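Local coordinates for putative ATP-grasp superfamily protein (Archaeoglobus fulgidus, PDB 3DF7), which is of unknown function but, as a putative member of the ATP-grasp superfamily, probably binds ATP and a metal ion, at residues M63-Y66 / L67-S70; I234-S237 / D238-V242. All blocks are in the same frame, centred on the assembly; numbering follows the deposited sequence.

Contact 1: residues M63-Y66 / L67-S70; sequences MEKY and LEKS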
loop_
_atom_site.group_PDB
_atom_site.type_symbol
_atom_site.label_atom_id
_atom_site.label_comp_id
_atom_site.label_asym_id
_atom_site.label_seq_id
_atom_site.Cartn_x
_atom_site.Cartn_y
_atom_site.Cartn_z
HETATM N N MSE A 63 -5.299 -12.533 18.045
HETATM C CA MSE A 63 -5.276 -12.925 16.634
HETATM C C MSE A 63 -4.845 -14.368 16.350
HETATM O O MSE A 63 -5.244 -14.950 15.342
HETATM C CB MSE A 63 -4.430 -11.945 15.812
HETATM C CG MSE A 63 -3.036 -11.714 16.303
HETATM SE SE MSE A 63 -2.174 -10.335 15.215
HETATM C CE MSE A 63 -2.105 -11.324 13.613
ATOM N N GLU A 64 -4.059 -14.956 17.246
ATOM C CA GLU A 64 -3.606 -16.332 17.067
ATOM C C GLU A 64 -4.815 -17.254 16.907
ATOM O O GLU A 64 -4.842 -18.112 16.026
ATOM C CB GLU A 64 -2.790 -16.791 18.282
ATOM C CG GLU A 64 -1.763 -15.789 18.794
ATOM C CD GLU A 64 -2.400 -14.624 19.534
ATOM O OE1 GLU A 64 -3.161 -14.873 20.494
ATOM O OE2 GLU A 64 -2.139 -13.463 19.159
ATOM N N LYS A 65 -5.813 -17.058 17.767
ATOM C CA LYS A 65 -7.030 -17.864 17.763
ATOM C C LYS A 65 -7.751 -17.844 16.417
ATOM O O LYS A 65 -8.393 -18.824 16.031
ATOM C CB LYS A 65 -7.978 -17.377 18.861
ATOM C CG LYS A 65 -7.365 -17.420 20.254
ATOM C CD LYS A 65 -7.051 -18.850 20.673
ATOM C CE LYS A 65 -6.141 -18.890 21.889
ATOM N NZ LYS A 65 -4.774 -18.379 21.565
ATOM N N TYR A 66 -7.649 -16.722 15.712
ATOM C CA TYR A 66 -8.284 -16.585 14.408
ATOM C C TYR A 66 -7.416 -17.228 13.333
ATOM O O TYR A 66 -7.923 -17.892 12.428
ATOM C CB TYR A 66 -8.526 -15.106 14.092
ATOM C CG TYR A 66 -9.511 -14.456 15.036
ATOM C CD1 TYR A 66 -9.130 -14.074 16.323
ATOM C CD2 TYR A 66 -10.838 -14.259 14.656
ATOM C CE1 TYR A 66 -10.050 -13.509 17.208
ATOM C CE2 TYR A 66 -11.765 -13.700 15.536
ATOM C CZ TYR A 66 -11.363 -13.327 16.806
ATOM O OH TYR A 66 -12.274 -12.769 17.668
ATOM N N LEU A 67 -6.104 -17.039 13.441
ATOM C CA LEU A 67 -5.171 -17.623 12.482
ATOM C C LEU A 67 -5.239 -19.148 12.502
ATOM O O LEU A 67 -5.105 -19.797 11.465
ATOM C CB LEU A 67 -3.742 -17.172 12.799
ATOM C CG LEU A 67 -3.380 -15.745 12.390
ATOM C CD1 LEU A 67 -2.065 -15.326 13.035
ATOM C CD2 LEU A 67 -3.291 -15.677 10.872
ATOM N N GLU A 68 -5.449 -19.712 13.688
ATOM C CA GLU A 68 -5.526 -21.161 13.859
ATOM C C GLU A 68 -6.723 -21.776 13.135
ATOM O O GLU A 68 -6.739 -22.977 12.858
ATOM C CB GLU A 68 -5.610 -21.518 15.349
ATOM C CG GLU A 68 -4.465 -20.984 16.195
ATOM C CD GLU A 68 -4.620 -21.312 17.672
ATOM O OE1 GLU A 68 -5.717 -21.085 18.226
ATOM O OE2 GLU A 68 -3.639 -21.788 18.284
ATOM N N LYS A 69 -7.723 -20.956 12.832
ATOM C CA LYS A 69 -8.925 -21.437 12.158
ATOM C C LYS A 69 -9.065 -20.924 10.724
ATOM O O LYS A 69 -10.121 -21.068 10.107
ATOM C CB LYS A 69 -10.159 -21.026 12.962
ATOM C CG LYS A 69 -10.173 -21.533 14.405
ATOM C CD LYS A 69 -10.362 -23.042 14.466
ATOM C CE LYS A 69 -10.387 -23.546 15.906
ATOM N NZ LYS A 69 -9.077 -23.349 16.603
ATOM N N SER A 70 -7.999 -20.338 10.192
ATOM C CA SER A 70 -8.030 -19.794 8.837
ATOM C C SER A 70 -7.240 -20.619 7.826
ATOM O O SER A 70 -6.322 -21.348 8.195
ATOM C CB SER A 70 -7.497 -18.359 8.851
ATOM O OG SER A 70 -8.332 -17.527 9.640
HETATM O O HOH W 1 -8.749 -20.903 17.542
#

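Contact 2: residues I234-S237 / D238-V242; sequences IVYS and DQPYV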
loop_
_atom_site.group_PDB
_atom_site.type_symbol
_atom_site.label_atom_id
_atom_site.label_comp_id
_atom_site.label_asym_id
_atom_site.label_seq_id
_atom_site.Cartn_x
_atom_site.Cartn_y
_atom_site.Cartn_z
ATOM N N ILE A 234 6.758 5.605 -7.704
ATOM C CA ILE A 234 7.676 6.091 -8.716
ATOM C C ILE A 234 7.495 7.572 -9.021
ATOM O O ILE A 234 6.396 8.112 -8.913
ATOM C CB ILE A 234 7.478 5.299 -10.039
ATOM C CG1 ILE A 234 8.145 3.926 -9.921
ATOM C CG2 ILE A 234 8.052 6.073 -11.226
ATOM C CD1 ILE A 234 7.817 2.998 -11.059
ATOM N N VAL A 235 8.590 8.231 -9.378
ATOM C CA VAL A 235 8.535 9.629 -9.780
ATOM C C VAL A 235 9.113 9.646 -11.188
ATOM O O VAL A 235 10.209 9.130 -11.423
ATOM C CB VAL A 235 9.384 10.553 -8.880
ATOM C CG1 VAL A 235 9.331 11.983 -9.428
ATOM C CG2 VAL A 235 8.858 10.521 -7.451
ATOM N N TYR A 236 8.367 10.207 -12.131
ATOM C CA TYR A 236 8.845 10.275 -13.500
ATOM C C TYR A 236 9.342 11.677 -13.817
ATOM O O TYR A 236 8.549 12.617 -13.924
ATOM C CB TYR A 236 7.738 9.904 -14.493
ATOM C CG TYR A 236 8.237 9.744 -15.912
ATOM C CD1 TYR A 236 8.555 8.485 -16.423
ATOM C CD2 TYR A 236 8.429 10.856 -16.737
ATOM C CE1 TYR A 236 9.051 8.336 -17.716
ATOM C CE2 TYR A 236 8.925 10.717 -18.031
ATOM C CZ TYR A 236 9.233 9.457 -18.513
ATOM O OH TYR A 236 9.722 9.312 -19.789
ATOM N N SER A 237 10.657 11.811 -13.954
ATOM C CA SER A 237 11.265 13.090 -14.300
ATOM C C SER A 237 11.486 13.001 -15.803
ATOM O O SER A 237 10.634 13.420 -16.584
ATOM C CB SER A 237 12.596 13.264 -13.566
ATOM O OG SER A 237 13.435 12.138 -13.752
ATOM N N ASP A 238 12.625 12.444 -16.202
ATOM C CA ASP A 238 12.921 12.252 -17.613
ATOM C C ASP A 238 12.856 10.742 -17.837
ATOM O O ASP A 238 12.910 10.261 -18.965
ATOM C CB ASP A 238 14.314 12.789 -17.960
ATOM C CG ASP A 238 15.424 12.032 -17.262
ATOM O OD1 ASP A 238 15.404 11.955 -16.018
ATOM O OD2 ASP A 238 16.323 11.516 -17.959
ATOM N N GLN A 239 12.730 10.007 -16.733
ATOM C CA GLN A 239 12.643 8.550 -16.752
ATOM C C GLN A 239 12.056 8.103 -15.417
ATOM O O GLN A 239 11.954 8.900 -14.480
ATOM C CB GLN A 239 14.035 7.921 -16.924
ATOM C CG GLN A 239 14.965 8.117 -15.724
ATOM C CD GLN A 239 16.287 7.354 -15.846
ATOM O OE1 GLN A 239 16.309 6.122 -15.934
ATOM N NE2 GLN A 239 17.396 8.089 -15.836
ATOM N N PRO A 240 11.650 6.829 -15.312
ATOM C CA PRO A 240 11.088 6.367 -14.040
ATOM C C PRO A 240 12.154 6.160 -12.972
ATOM O O PRO A 240 13.183 5.535 -13.228
ATOM C CB PRO A 240 10.417 5.043 -14.409
ATOM C CG PRO A 240 10.097 5.206 -15.869
ATOM C CD PRO A 240 11.340 5.880 -16.393
ATOM N N TYR A 241 11.892 6.697 -11.784
ATOM C CA TYR A 241 12.764 6.544 -10.627
ATOM C C TYR A 241 11.927 5.813 -9.574
ATOM O O TYR A 241 10.846 6.283 -9.206
ATOM C CB TYR A 241 13.177 7.904 -10.059
ATOM C CG TYR A 241 14.377 8.541 -10.718
ATOM C CD1 TYR A 241 15.629 8.505 -10.108
ATOM C CD2 TYR A 241 14.258 9.195 -11.942
ATOM C CE1 TYR A 241 16.735 9.109 -10.700
ATOM C CE2 TYR A 241 15.357 9.799 -12.545
ATOM C CZ TYR A 241 16.591 9.753 -11.916
ATOM O OH TYR A 241 17.678 10.353 -12.499
ATOM N N VAL A 242 12.412 4.663 -9.115
ATOM C CA VAL A 242 11.706 3.885 -8.101
ATOM C C VAL A 242 12.059 4.436 -6.725
ATOM O O VAL A 242 13.228 4.463 -6.325
ATOM C CB VAL A 242 12.085 2.391 -8.177
ATOM C CG1 VAL A 242 11.465 1.627 -7.022
ATOM C CG2 VAL A 242 11.601 1.809 -9.496
HETATM O O HOH W 2 11.617 10.622 -21.131
#

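Contact 1: residues M63-Y66 / L67-S70
The flat carbonyl group of Tyr66 is met on opposite faces by two donors: Ser70 OG hydrogen-bonds to Tyr66 O at 2.8 Å from 42° above the carbonyl plane, while Lys69 N reaches the same oxygen at 3.1 Å on the other side. Neither lies on a lone pair. Serine suits this place because its short side chain turns back to the oxygen; with OG beside its own backbone N, it also meets Thr42. The Tyr66 ring meets the Phe44 ring at a plane angle of about 60°, and its OH hydrogen-bonds to Asp58.

The Glu68 side chain lies beside that of Lys65, pointing the same way, with Glu68 OE1 3.6 Å from Lys65 CD. The charges attract at most loosely, Lys65 NZ standing 4.4 Å from Glu68 OE1, too far for a salt bridge. A water joins the polar rim, donating to Lys65 O and Glu68 OE1 and accepting from Lys69 NZ at 2.6 Å. Long charged chains fit this exposed side.

On the buried side, residue 63, modelled as selenomethionine, bends at its third torsion (chi3 -67°) and lays Met63 CE 4.0 Å from Leu67 CD1. Both apolar chains rest on Phe5 of strand 3-8 and on helix 83-92.

Backbone bonds from Leu67 N to Met63 O and from Glu68 N to Glu64 O hold the single turn of the short helix 63-67 and its exit, before a type I turn from Leu67 to Ser70. This is the end of a helix apolar on one side and charged on the other, in the crossover from strand 40-42 past strand 3-8 to strand 72-76 of the parallel sheet.

Contact 2: residues I234-S237 / D238-V242
Ile234 lies between two apolar partners of the opposing strand, its CG2 4.1 Å from Pro240 CB and its CG1 4.1 Å from Val242 CG2. With Tyr236 they form one face of the hairpin, and Ile234 and Tyr236 also touch Val212 of helix 206-220, so branched and aromatic side chains suit it. The Tyr236 ring runs alongside Pro240, Tyr236 CE1 lying 3.6 Å from Pro240 CD; chi1 of -171° sets Tyr236 CG beside its own carbonyl carbon, carrying the ring over the turn, where Gln239 N lies above one face, offset toward the rim.

Proline is tolerated because Tyr236 and Pro240 form a non-hydrogen-bonded pair. Next to it Val235 and Tyr241 are the hydrogen-bonded pair, with Val235 N to Tyr241 O and Tyr241 N to Val235 O both 3.0 Å.

At the polar end Ser237 N bonds to Gln239 O at 3.2 Å. Tyr236 OH hydrogen-bonds to Glu211, and a water 2.7 Å from Tyr236 OH also donates to Asp238 O, tying the ring to the loop. Small or polar Ser237, Asp238 and Gln239 fit this turn. The arrangement is an antiparallel beta hairpin with a three-residue connection, at the margin of the large sheet in the ATP-grasp domain.

From the N terminus, the chain lays down strands 3-8 and 40-42 before it reaches contact 1, where a helix end turns directly into the loop before strand 72-76. This local turn binds the crossover to the parallel sheet and to helix 83-92 in the pre-ATP-grasp region. Much later, after helix 206-220, strand 228-236 reverses through contact 2 into strand 240-246, tying the margin of the eight-stranded antiparallel sheet to that helix. Each contact closes only a short turn, so they follow in series and neither nest nor cross. The centres of contact 1 and contact 2 are about 41 Å apart, on opposite sides of the chain's centre.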